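Local coordinates for NADP-dependent alcohol dehydrogenase (Entamoeba histolytica, PDB 2OUI), which probably catalyses the reversible, NADP-dependent oxidation of alcohols to aldehydes or ketones, as a zinc-binding tetrameric dehydrogenase, at residues Gly221-Gln226 and Phe249-Lys254; Val239-Ala242 and His247-Ala250; Phe124-Asn127 and Asn132-Leu135. The protein carries 1 engineered substitution. One frame throughout, in Å; residues are numbered along the deposited sequence.

Contact 1: Gly221-Gln226 and Phe249-Lys254; sequences GDIVEQ and FAQAVK
V224, Q251 and I223 carry the packing between two neighbouring helices of the Rossmann-type domain, 223-230 and 248-255. The backbones come close: the CA atoms of V224 and Q251 are 6.1 Å apart. V224 divides its two branches between Q251 and K254, residues three apart on helix 248-255. CG2 lies against Q251 CB at 3.7 Å, while CG1, placed anti to the backbone N (chi1 175°), meets K254 CB at 3.8 Å. K254 contributes CB; the chain beyond it is extended and leads away.

Q251 is extended beyond CG, and its side chain and that of I223 cross at about a right angle. I223 CG1 and CD1 lie beside the amide, with I223 CG1 3.6 Å from Q251 OE1. No direct hydrogen bond joins the two segments. D222, the N-cap of helix 223-230, accepts from E225 N a capping hydrogen bond of 3.1 Å, 164° at the hydrogen, on the anti lone pair of OD1. Its other oxygen takes part in a bridge between the two segments: one water donates both to D222 OD2 and to Q251 OE1, each at 2.8 Å.

Contact 2: Val239-Ala242 and His247-Ala250; sequences VVIA and HTFA
I241, at the end of strand 236-241, meets T248 and F249 in the first turn of helix 248-255 and carries the strand's whole share of the contact. Earlier along the strand, V239 packs on A252 and M255 of the same helix and V240 on S182 of helix 177-188, so successive side chains meet helices on the two faces of the sheet. Backbone bonds of V239 to D261 and G263, and of V240 to C171 and I173, set the strand between strands 260-264 and 170-173 of the parallel sheet.

I241 then points at T248 and F249 and divides its two branches between them. The longer branch is extended (chi2 175°), which carries CD1 over the face of the F249 ring. CD1 sits 3.8 Å from the ring centroid and only 10° off the ring normal, so this is a CH-pi contact made nearly over the middle of the ring. The side chains themselves cross at about a right angle. The shorter branch, CG2, lies anti to the backbone N and meets T248 CG2 at 3.9 Å, the two side chains sliding past each other in opposite directions.

T248 offers its methyl to the strand, while its hydroxyl OG1 is hydrogen-bonded to D245 N in the intervening loop. With all three touching residues buried and no hydrogen bond between the segments, the chemistry implies cohesion from burial of apolar surface, with dispersion and a CH-pi contribution.

Contact 3: Phe124-Asn127 and Asn132-Leu135; sequences FHVN and NLAL
This is a buried contact of mixed character, an apolar pair (V126 and L133) beside a side-chain-to-backbone hydrogen bond (N132 to N127), between the end of strand 124-126 and the residues that lead from helix 129-132 into strand 134-135. In the apolar half the two side chains reach toward each other tip to tip. V126 CG1 sits at the leucine fork, 3.9 Å from L133 CG, and V126 CG2 reaches L133 CD2 at 4.1 Å. L133 also packs on V29, V81, V83 and I65, which places the pair among the strands of the mixed sheet.

The polar half links the two ends of the connection. N132 ND2 donates to N127 O over 2.9 Å with an N-H...O angle of 171°. The acceptor lies in the amide plane of N132, but the donor stands above the carbonyl plane of N127, 38° out of it. With ND2 also bonded to P88 O and OD1 to W90 NE1, three bonds that distinguish the NH2 from the oxygen hold the rotation of this buried amide. The N127 amide approaches it, ND2 lying 3.6 Å from N132 ND2 with the two planes 57° apart, and N127 OD1 is hydrogen-bonded to T87 OG1.

Strand, short helix and strand thus form a connection within the GroES-like domain of the zinc-containing alcohol dehydrogenase family.

In the fold
From the N terminus, contact 3 comes first and closes the short connection 128-131, mostly helix 129-132, in the GroES-like domain, joining two strands of its mixed sheet. The remaining two belong to the Rossmann-type domain. Contact 1 opens at 221-226 and ends on helix 248-255; contact 2, opening later at 239-242 and closing a four-residue loop, ends on that same helix, and the two share F249 and A250. Their centres are 9 Å apart, and A252 CB touches V239 CG1 at 3.7 Å. One helix is thus tied both to its neighbour helix and to strand 236-241 of the sheet. Contact 3 lies about 32 Å from contact 2, centre to centre, across the chain's centre.

Contact 1: Gly221-Gln226 and Phe249-Lys254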
# COMPACT_ATOMS: atom_id res chain seq x y z
N GLY A 221 37.89 -1.45 3.74
CA GLY A 221 37.75 -0.65 2.51
C GLY A 221 36.40 0.02 2.41
O GLY A 221 35.50 -0.23 3.22
N ASP A 222 36.24 0.86 1.38
CA ASP A 222 34.99 1.60 1.21
C ASP A 222 33.79 0.66 1.32
O ASP A 222 33.73 -0.36 0.60
CB ASP A 222 34.98 2.27 -0.17
CG ASP A 222 33.78 3.16 -0.35
OD1 ASP A 222 32.75 2.65 -0.81
OD2 ASP A 222 33.87 4.35 0.04
N ILE A 223 32.84 0.98 2.20
CA ILE A 223 31.71 0.08 2.47
C ILE A 223 30.76 -0.10 1.27
O ILE A 223 30.19 -1.18 1.09
CB ILE A 223 30.91 0.44 3.76
CG1 ILE A 223 30.25 1.81 3.66
CG2 ILE A 223 31.84 0.37 4.99
CD1 ILE A 223 28.85 1.77 3.19
N VAL A 224 30.61 0.94 0.46
CA VAL A 224 29.83 0.82 -0.79
C VAL A 224 30.49 -0.17 -1.77
O VAL A 224 29.83 -1.08 -2.32
CB VAL A 224 29.56 2.21 -1.44
CG1 VAL A 224 28.86 2.07 -2.80
CG2 VAL A 224 28.74 3.11 -0.50
N GLU A 225 31.80 -0.00 -1.99
CA GLU A 225 32.55 -0.91 -2.84
C GLU A 225 32.46 -2.36 -2.32
O GLU A 225 32.28 -3.30 -3.09
CB GLU A 225 34.00 -0.46 -2.95
CG GLU A 225 34.19 0.90 -3.63
CD GLU A 225 33.87 0.89 -5.14
OE1 GLU A 225 34.30 -0.04 -5.86
OE2 GLU A 225 33.21 1.85 -5.60
N GLN A 226 32.54 -2.53 -1.00
CA GLN A 226 32.45 -3.87 -0.42
C GLN A 226 31.11 -4.55 -0.71
O GLN A 226 31.06 -5.75 -1.02
CB GLN A 226 32.63 -3.78 1.10
CG GLN A 226 34.06 -3.62 1.58
CD GLN A 226 34.14 -3.83 3.09
OE1 GLN A 226 34.44 -2.91 3.86
NE2 GLN A 226 33.83 -5.05 3.52
N PHE A 249 23.45 8.88 3.59
CA PHE A 249 22.40 8.74 2.59
C PHE A 249 22.97 8.49 1.21
O PHE A 249 22.38 7.70 0.46
CB PHE A 249 21.45 9.94 2.60
CG PHE A 249 20.51 9.94 3.78
CD1 PHE A 249 20.97 10.32 5.05
CD2 PHE A 249 19.18 9.57 3.63
CE1 PHE A 249 20.09 10.33 6.15
CE2 PHE A 249 18.29 9.59 4.73
CZ PHE A 249 18.78 9.97 5.99
N ALA A 250 24.07 9.17 0.87
CA ALA A 250 24.73 8.94 -0.42
C ALA A 250 25.22 7.50 -0.53
O ALA A 250 25.16 6.92 -1.61
CB ALA A 250 25.89 9.94 -0.66
N GLN A 251 25.72 6.93 0.57
CA GLN A 251 26.16 5.53 0.56
C GLN A 251 24.98 4.60 0.29
O GLN A 251 25.10 3.66 -0.50
CB GLN A 251 26.83 5.15 1.88
CG GLN A 251 28.06 6.00 2.17
CD GLN A 251 28.73 5.61 3.45
OE1 GLN A 251 29.97 5.43 3.50
NE2 GLN A 251 27.95 5.48 4.50
N ALA A 252 23.85 4.85 0.94
CA ALA A 252 22.62 4.06 0.74
C ALA A 252 22.18 4.09 -0.73
O ALA A 252 21.90 3.05 -1.33
CB ALA A 252 21.51 4.58 1.63
N VAL A 253 22.17 5.29 -1.32
CA VAL A 253 21.70 5.43 -2.69
C VAL A 253 22.66 4.71 -3.64
O VAL A 253 22.23 4.14 -4.64
CB VAL A 253 21.61 6.93 -3.10
CG1 VAL A 253 21.43 7.11 -4.63
CG2 VAL A 253 20.51 7.64 -2.28
N LYS A 254 23.96 4.74 -3.33
CA LYS A 254 24.95 4.13 -4.24
C LYS A 254 24.95 2.59 -4.17
O LYS A 254 25.35 1.93 -5.13
CB LYS A 254 26.35 4.68 -4.00
CG LYS A 254 26.50 6.19 -4.33
CD LYS A 254 27.85 6.72 -3.88
CE LYS A 254 27.93 8.22 -4.14
NZ LYS A 254 29.28 8.79 -3.82
O HOH W 1 31.47 5.29 1.18

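Contact 2: Val239-Ala242 and His247-Ala250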
# COMPACT_ATOMS: atom_id res chain seq x y z
N VAL A 239 17.52 -0.76 2.05
CA VAL A 239 18.54 -0.25 2.97
C VAL A 239 17.85 0.42 4.17
O VAL A 239 16.90 1.20 4.00
CB VAL A 239 19.49 0.78 2.27
CG1 VAL A 239 20.45 1.40 3.30
CG2 VAL A 239 20.27 0.15 1.13
N VAL A 240 18.33 0.10 5.38
CA VAL A 240 17.91 0.80 6.61
C VAL A 240 19.11 1.62 7.08
O VAL A 240 20.25 1.14 7.08
CB VAL A 240 17.52 -0.19 7.75
CG1 VAL A 240 17.10 0.60 8.99
CG2 VAL A 240 16.39 -1.14 7.31
N ILE A 241 18.86 2.89 7.42
CA ILE A 241 19.91 3.74 7.97
C ILE A 241 19.56 3.95 9.43
O ILE A 241 18.48 4.46 9.75
CB ILE A 241 20.01 5.11 7.27
CG1 ILE A 241 20.36 4.94 5.78
CG2 ILE A 241 21.06 5.94 7.97
CD1 ILE A 241 20.37 6.24 5.00
N ALA A 242 20.44 3.48 10.30
CA ALA A 242 20.21 3.53 11.74
C ALA A 242 21.38 4.15 12.49
O ALA A 242 21.48 4.03 13.71
CB ALA A 242 19.88 2.14 12.27
N HIS A 247 26.02 12.12 5.46
CA HIS A 247 26.65 11.56 4.26
C HIS A 247 26.36 10.08 4.05
O HIS A 247 26.71 9.50 3.02
CB HIS A 247 28.16 11.82 4.27
CG HIS A 247 28.50 13.28 4.25
ND1 HIS A 247 28.87 13.97 5.38
CD2 HIS A 247 28.53 14.17 3.23
CE1 HIS A 247 29.13 15.23 5.06
NE2 HIS A 247 28.93 15.37 3.76
N THR A 248 25.69 9.48 5.03
CA THR A 248 25.31 8.08 4.93
C THR A 248 24.25 7.85 3.87
O THR A 248 24.13 6.74 3.31
CB THR A 248 24.79 7.59 6.28
OG1 THR A 248 25.80 7.86 7.27
CG2 THR A 248 24.49 6.13 6.22
N PHE A 249 23.45 8.88 3.59
CA PHE A 249 22.40 8.74 2.59
C PHE A 249 22.97 8.49 1.21
O PHE A 249 22.38 7.70 0.46
CB PHE A 249 21.45 9.94 2.60
CG PHE A 249 20.51 9.94 3.78
CD1 PHE A 249 20.97 10.32 5.05
CD2 PHE A 249 19.18 9.57 3.63
CE1 PHE A 249 20.09 10.33 6.15
CE2 PHE A 249 18.29 9.59 4.73
CZ PHE A 249 18.78 9.97 5.99
N ALA A 250 24.07 9.17 0.87
CA ALA A 250 24.73 8.94 -0.42
C ALA A 250 25.22 7.50 -0.53
O ALA A 250 25.16 6.92 -1.61
CB ALA A 250 25.89 9.94 -0.66

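Contact 3: Phe124-Asn127 and Asn132-Leu135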
# COMPACT_ATOMS: atom_id res chain seq x y z
N PHE A 124 6.87 11.00 36.57
CA PHE A 124 6.66 11.72 35.31
C PHE A 124 5.22 11.60 34.83
O PHE A 124 4.43 10.82 35.39
CB PHE A 124 7.67 11.29 34.24
CG PHE A 124 7.66 9.82 33.95
CD1 PHE A 124 6.77 9.28 33.01
CD2 PHE A 124 8.55 8.96 34.59
CE1 PHE A 124 6.76 7.91 32.74
CE2 PHE A 124 8.55 7.60 34.32
CZ PHE A 124 7.66 7.08 33.39
N HIS A 125 4.88 12.37 33.79
CA HIS A 125 3.52 12.56 33.38
C HIS A 125 3.32 11.90 32.01
O HIS A 125 4.13 12.10 31.09
CB HIS A 125 3.21 14.05 33.31
CG HIS A 125 1.85 14.38 32.78
ND1 HIS A 125 1.55 14.37 31.43
CD2 HIS A 125 0.72 14.77 33.41
CE1 HIS A 125 0.28 14.71 31.26
NE2 HIS A 125 -0.25 14.96 32.45
N VAL A 126 2.22 11.17 31.87
CA VAL A 126 1.85 10.57 30.60
C VAL A 126 0.48 11.10 30.15
O VAL A 126 -0.52 10.95 30.87
CB VAL A 126 1.78 9.02 30.69
CG1 VAL A 126 1.43 8.40 29.32
CG2 VAL A 126 3.09 8.47 31.24
N ASN A 127 0.43 11.72 28.96
CA ASN A 127 -0.86 12.19 28.40
C ASN A 127 -1.64 11.02 27.80
O ASN A 127 -1.04 10.08 27.31
CB ASN A 127 -0.61 13.21 27.29
CG ASN A 127 0.28 12.65 26.20
OD1 ASN A 127 1.46 12.35 26.43
ND2 ASN A 127 -0.28 12.50 25.01
N ASN A 132 -1.85 5.35 25.75
CA ASN A 132 -0.41 5.38 25.64
C ASN A 132 0.42 4.47 26.55
O ASN A 132 1.63 4.42 26.39
CB ASN A 132 0.08 6.83 25.78
CG ASN A 132 -0.22 7.63 24.55
OD1 ASN A 132 -0.14 7.10 23.44
ND2 ASN A 132 -0.61 8.90 24.72
N LEU A 133 -0.21 3.75 27.48
CA LEU A 133 0.53 2.84 28.36
C LEU A 133 0.08 1.37 28.20
O LEU A 133 -1.11 1.07 28.26
CB LEU A 133 0.36 3.27 29.82
CG LEU A 133 1.01 4.62 30.16
CD1 LEU A 133 0.68 5.03 31.58
CD2 LEU A 133 2.52 4.60 29.92
N ALA A 134 1.05 0.47 27.99
CA ALA A 134 0.78 -0.96 27.88
C ALA A 134 1.09 -1.56 29.23
O ALA A 134 2.09 -1.21 29.86
CB ALA A 134 1.69 -1.60 26.81
N LEU A 135 0.25 -2.48 29.69
CA LEU A 135 0.62 -3.24 30.89
C LEU A 135 1.86 -4.11 30.65
O LEU A 135 2.00 -4.70 29.59
CB LEU A 135 -0.57 -4.11 31.37
CG LEU A 135 -1.81 -3.36 31.91
CD1 LEU A 135 -2.90 -4.37 32.28
CD2 LEU A 135 -1.49 -2.42 33.09